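Local coordinates for protein deoxyribose-phosphate aldolase (Toxoplasma gondii, PDB 4EIV) that belongs to the deoxyribose-phosphate aldolase family, enzymes built on a closed eight-stranded beta/alpha barrel, and is found here as a two-chain assembly, at residues Q20-S23 against R24-N28; N129-D132 against G133-R136. All blocks are in the same frame, centred on the assembly; numbering follows the deposited sequence.

Contact 1: Q20-S23 against R24-N28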
loop_
_atom_site.group_PDB
_atom_site.type_symbol
_atom_site.label_atom_id
_atom_site.label_comp_id
_atom_site.label_asym_id
_atom_site.label_seq_id
_atom_site.Cartn_x
_atom_site.Cartn_y
_atom_site.Cartn_z
ATOM N N GLN A 20 0.815 15.772 2.725
ATOM C CA GLN A 20 -0.012 15.429 1.567
ATOM C C GLN A 20 -0.025 13.932 1.303
ATOM O O GLN A 20 -1.090 13.369 1.063
ATOM C CB GLN A 20 0.452 16.210 0.337
ATOM C CG GLN A 20 0.198 17.714 0.458
ATOM C CD GLN A 20 1.058 18.565 -0.463
ATOM O OE1 GLN A 20 2.020 18.094 -1.057
ATOM N NE2 GLN A 20 0.694 19.837 -0.582
ATOM N N PHE A 21 1.131 13.283 1.427
ATOM C CA PHE A 21 1.202 11.842 1.213
ATOM C C PHE A 21 0.464 11.083 2.322
ATOM O O PHE A 21 -0.266 10.131 2.075
ATOM C CB PHE A 21 2.656 11.354 1.103
ATOM C CG PHE A 21 2.774 9.863 1.174
ATOM C CD1 PHE A 21 2.195 9.060 0.216
ATOM C CD2 PHE A 21 3.414 9.260 2.249
ATOM C CE1 PHE A 21 2.267 7.668 0.342
ATOM C CE2 PHE A 21 3.486 7.918 2.377
ATOM C CZ PHE A 21 2.909 7.108 1.448
ATOM N N THR A 22 0.652 11.523 3.551
ATOM C CA THR A 22 -0.015 10.890 4.689
ATOM C C THR A 22 -1.515 11.052 4.550
ATOM O O THR A 22 -2.261 10.083 4.756
ATOM C CB THR A 22 0.504 11.472 6.020
ATOM O OG1 THR A 22 1.913 11.282 6.069
ATOM C CG2 THR A 22 -0.150 10.793 7.233
ATOM N N SER A 23 -1.969 12.250 4.185
ATOM C CA SER A 23 -3.406 12.484 3.985
ATOM C C SER A 23 -3.971 11.577 2.896
ATOM O O SER A 23 -5.030 10.974 3.075
ATOM C CB SER A 23 -3.663 13.934 3.593
ATOM O OG SER A 23 -3.307 14.827 4.628
ATOM N N ARG A 24 -3.252 11.473 1.778
ATOM C CA ARG A 24 -3.704 10.634 0.657
ATOM C C ARG A 24 -3.823 9.171 1.064
ATOM O O ARG A 24 -4.762 8.472 0.694
ATOM C CB ARG A 24 -2.781 10.790 -0.549
ATOM C CG ARG A 24 -3.183 9.913 -1.740
ATOM C CD ARG A 24 -4.542 10.289 -2.296
ATOM N NE ARG A 24 -5.008 9.383 -3.340
ATOM C CZ ARG A 24 -5.809 8.341 -3.152
ATOM N NH1 ARG A 24 -6.213 7.987 -1.928
ATOM N NH2 ARG A 24 -6.202 7.635 -4.193
ATOM N N THR A 25 -2.833 8.716 1.824
ATOM C CA THR A 25 -2.823 7.375 2.360
ATOM C C THR A 25 -4.031 7.132 3.268
ATOM O O THR A 25 -4.714 6.126 3.155
ATOM C CB THR A 25 -1.519 7.136 3.152
ATOM O OG1 THR A 25 -0.392 7.196 2.264
ATOM C CG2 THR A 25 -1.529 5.766 3.835
ATOM N N LEU A 26 -4.271 8.047 4.188
ATOM C CA LEU A 26 -5.418 7.913 5.087
ATOM C C LEU A 26 -6.762 7.914 4.339
ATOM O O LEU A 26 -7.664 7.194 4.729
ATOM C CB LEU A 26 -5.352 8.980 6.197
ATOM C CG LEU A 26 -4.247 8.740 7.237
ATOM C CD1 LEU A 26 -3.991 9.966 8.049
ATOM C CD2 LEU A 26 -4.551 7.527 8.130
ATOM N N LEU A 27 -6.890 8.721 3.290
ATOM C CA LEU A 27 -8.133 8.740 2.507
ATOM C C LEU A 27 -8.418 7.344 1.955
ATOM O O LEU A 27 -9.557 6.910 1.899
ATOM C CB LEU A 27 -8.091 9.751 1.363
ATOM C CG LEU A 27 -8.114 11.229 1.759
ATOM C CD1 LEU A 27 -7.781 12.094 0.543
ATOM C CD2 LEU A 27 -9.482 11.638 2.377
ATOM N N ASN A 28 -7.367 6.631 1.552
ATOM C CA ASN A 28 -7.500 5.289 1.005
ATOM C C ASN A 28 -7.995 4.238 2.027
ATOM O O ASN A 28 -8.394 3.149 1.636
ATOM C CB ASN A 28 -6.140 4.850 0.447
ATOM C CG ASN A 28 -6.171 3.470 -0.183
ATOM O OD1 ASN A 28 -6.943 3.195 -1.083
ATOM N ND2 ASN A 28 -5.292 2.591 0.293
#
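Phe21 O is gripped twice by one residue, Thr25. The backbone N of Thr25 donates to Phe21 O at 2.9 Å, the ordinary i to i+4 bond of an alpha helix. Thr25 OG1 donates to the same Phe21 O, also at 2.9 Å. The two donors come from opposite faces of the carbonyl plane, and the hydroxyl stands above it, 36° out. The first torsion of Thr25 (chi1 -65°) sets OG1 beside its own backbone N, within range of the preceding turn. This hydroxyl has a second neighbour. It lies over one face of the Phe21 ring, 3.3 Å above the plane and shifted toward the rim, with CE1 of Phe21 3.3 Å from OG1 of Thr25. The ring reaches that place because CG of Phe21 is anti to the backbone N (chi1 168°), which carries it forward along the helix. Next to this, Thr22 and Leu26 lie side by side and point the same way, with Thr22 CG2 4.0 Å from Leu26 CD1. Arg24 N to Gln20 O (3.0 Å) and Leu27 N to Ser23 O (2.9 Å) continue the backbone ladder. The hydroxyls of Thr22 and Ser23 turn back to the carbonyl oxygens of Tyr18 and Lys19. All of this belongs to helix 17-27, which precedes the first barrel strand, 30-34. Leu26 packs on both helix 243-257 and helix 273-284, while Phe21 meets Phe21 of the second subunit with nearly parallel rings.

Contact 2: N129-D132 against G133-R136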
loop_
_atom_site.group_PDB
_atom_site.type_symbol
_atom_site.label_atom_id
_atom_site.label_comp_id
_atom_site.label_asym_id
_atom_site.label_seq_id
_atom_site.Cartn_x
_atom_site.Cartn_y
_atom_site.Cartn_z
ATOM N N ASN A 129 -19.618 -10.907 33.906
ATOM C CA ASN A 129 -19.088 -12.285 33.914
ATOM C C ASN A 129 -18.392 -12.504 32.581
ATOM O O ASN A 129 -19.020 -12.404 31.521
ATOM C CB ASN A 129 -20.197 -13.308 34.175
ATOM C CG ASN A 129 -19.671 -14.740 34.245
ATOM O OD1 ASN A 129 -19.197 -15.280 33.238
ATOM N ND2 ASN A 129 -19.746 -15.359 35.433
ATOM N N VAL A 130 -17.078 -12.726 32.634
ATOM C CA VAL A 130 -16.285 -12.840 31.415
ATOM C C VAL A 130 -16.698 -14.007 30.525
ATOM O O VAL A 130 -16.873 -13.801 29.324
ATOM C CB VAL A 130 -14.762 -12.847 31.720
ATOM C CG1 VAL A 130 -13.975 -13.122 30.473
ATOM C CG2 VAL A 130 -14.346 -11.517 32.351
ATOM N N ALA A 131 -16.880 -15.191 31.105
ATOM C CA ALA A 131 -17.293 -16.373 30.329
ATOM C C ALA A 131 -18.623 -16.165 29.628
ATOM O O ALA A 131 -18.772 -16.481 28.440
ATOM C CB ALA A 131 -17.358 -17.608 31.225
ATOM N N ASP A 132 -19.596 -15.638 30.357
ATOM C CA ASP A 132 -20.900 -15.361 29.780
ATOM C C ASP A 132 -20.799 -14.292 28.677
ATOM O O ASP A 132 -21.430 -14.397 27.632
ATOM C CB ASP A 132 -21.870 -14.892 30.846
ATOM C CG ASP A 132 -23.239 -14.619 30.287
ATOM O OD1 ASP A 132 -23.591 -13.429 30.194
ATOM O OD2 ASP A 132 -23.929 -15.581 29.894
ATOM N N GLY A 133 -20.026 -13.243 28.933
ATOM C CA GLY A 133 -19.841 -12.187 27.937
ATOM C C GLY A 133 -19.235 -12.725 26.653
ATOM O O GLY A 133 -19.631 -12.320 25.554
ATOM N N GLU A 134 -18.247 -13.600 26.786
ATOM C CA GLU A 134 -17.640 -14.255 25.619
ATOM C C GLU A 134 -18.667 -15.099 24.867
ATOM O O GLU A 134 -18.754 -15.036 23.642
ATOM C CB GLU A 134 -16.491 -15.164 26.053
ATOM C CG GLU A 134 -15.228 -14.456 26.536
ATOM C CD GLU A 134 -14.268 -15.383 27.285
ATOM O OE1 GLU A 134 -14.716 -16.357 27.950
ATOM O OE2 GLU A 134 -13.057 -15.125 27.261
ATOM N N SER A 135 -19.457 -15.864 25.608
ATOM C CA SER A 135 -20.458 -16.715 24.987
ATOM C C SER A 135 -21.451 -15.866 24.181
ATOM O O SER A 135 -21.772 -16.180 23.033
ATOM C CB SER A 135 -21.196 -17.521 26.041
ATOM O OG SER A 135 -22.116 -18.397 25.425
ATOM N N ARG A 136 -21.904 -14.760 24.768
ATOM C CA ARG A 136 -22.862 -13.901 24.082
ATOM C C ARG A 136 -22.238 -13.336 22.803
ATOM O O ARG A 136 -22.929 -13.204 21.786
ATOM C CB ARG A 136 -23.364 -12.797 25.009
ATOM C CG ARG A 136 -24.260 -13.339 26.134
ATOM C CD ARG A 136 -24.520 -12.283 27.178
ATOM N NE ARG A 136 -25.465 -12.767 28.183
ATOM C CZ ARG A 136 -26.791 -12.615 28.140
ATOM N NH1 ARG A 136 -27.528 -13.146 29.106
ATOM N NH2 ARG A 136 -27.389 -11.931 27.175
HETATM O O HOH W 1 -26.432 -14.987 31.053
#
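Asp132 and Arg136 form a salt bridge one helical turn apart, with Asp132 OD1 2.8 Å from Arg136 NE. The oxygen is met on its syn side, close to the guanidinium plane. The hydrogen bond is bent, with an N-H...O angle of 146°. The carboxylate and guanidinium planes stand 66° apart, which does not suit a flat two-pronged pairing; of the carboxylate oxygens OD1 makes the bond to NE. Water 1 joins the other ends: it donates to Asp132 OD2 at 2.8 Å and accepts from Arg136 NH1 at 2.9 Å. CG of Asp132, anti to the backbone N, holds the carboxylate out from the helix, and the extended Arg136 chain runs back toward the start of the helix to bring NE to it. The next shell is the helix cap and the backbone ladder. Asn129 is the N-cap of helix 130-148, and its OD1 accepts from Asp132 N at 2.9 Å, almost straight at 172°. Asn129 O takes Gly133 N, also at 2.9 Å, so both the side chain and the backbone of the cap residue serve the first turn. Bonds from Glu134 N, Ser135 N and Arg136 N to the carbonyl oxygens four residues back continue the ladder. Around the helix, Val130 and Glu134 cross, with CG1 of Val130 3.9 Å from OE2 of Glu134. That carboxylate oxygen forms a salt bridge to Arg170, tying the helix to helix 165-178. Asp132 lies in the first turn, where its negative charge probably interacts favourably with the helix start; Arg136 would temper that charge.

Both contacts are local, between residues three or four apart on one helix or at its cap, but no element is common to them. Contact 1 lies on helix 17-27 and is largely buried, between two other helices and the second subunit. Contact 2 lies at the start of helix 130-148, on the surface, with no other chain of the assembly touching it. Their centres are 39 Å apart, on opposite sides of the chain's centre. The chemistry follows the setting. In contact 1 hydroxyls turn back onto carbonyl oxygens of their own helix, and apolar groups face outward to partners. In contact 2 a cap, charged pairs and a bridging water do the work.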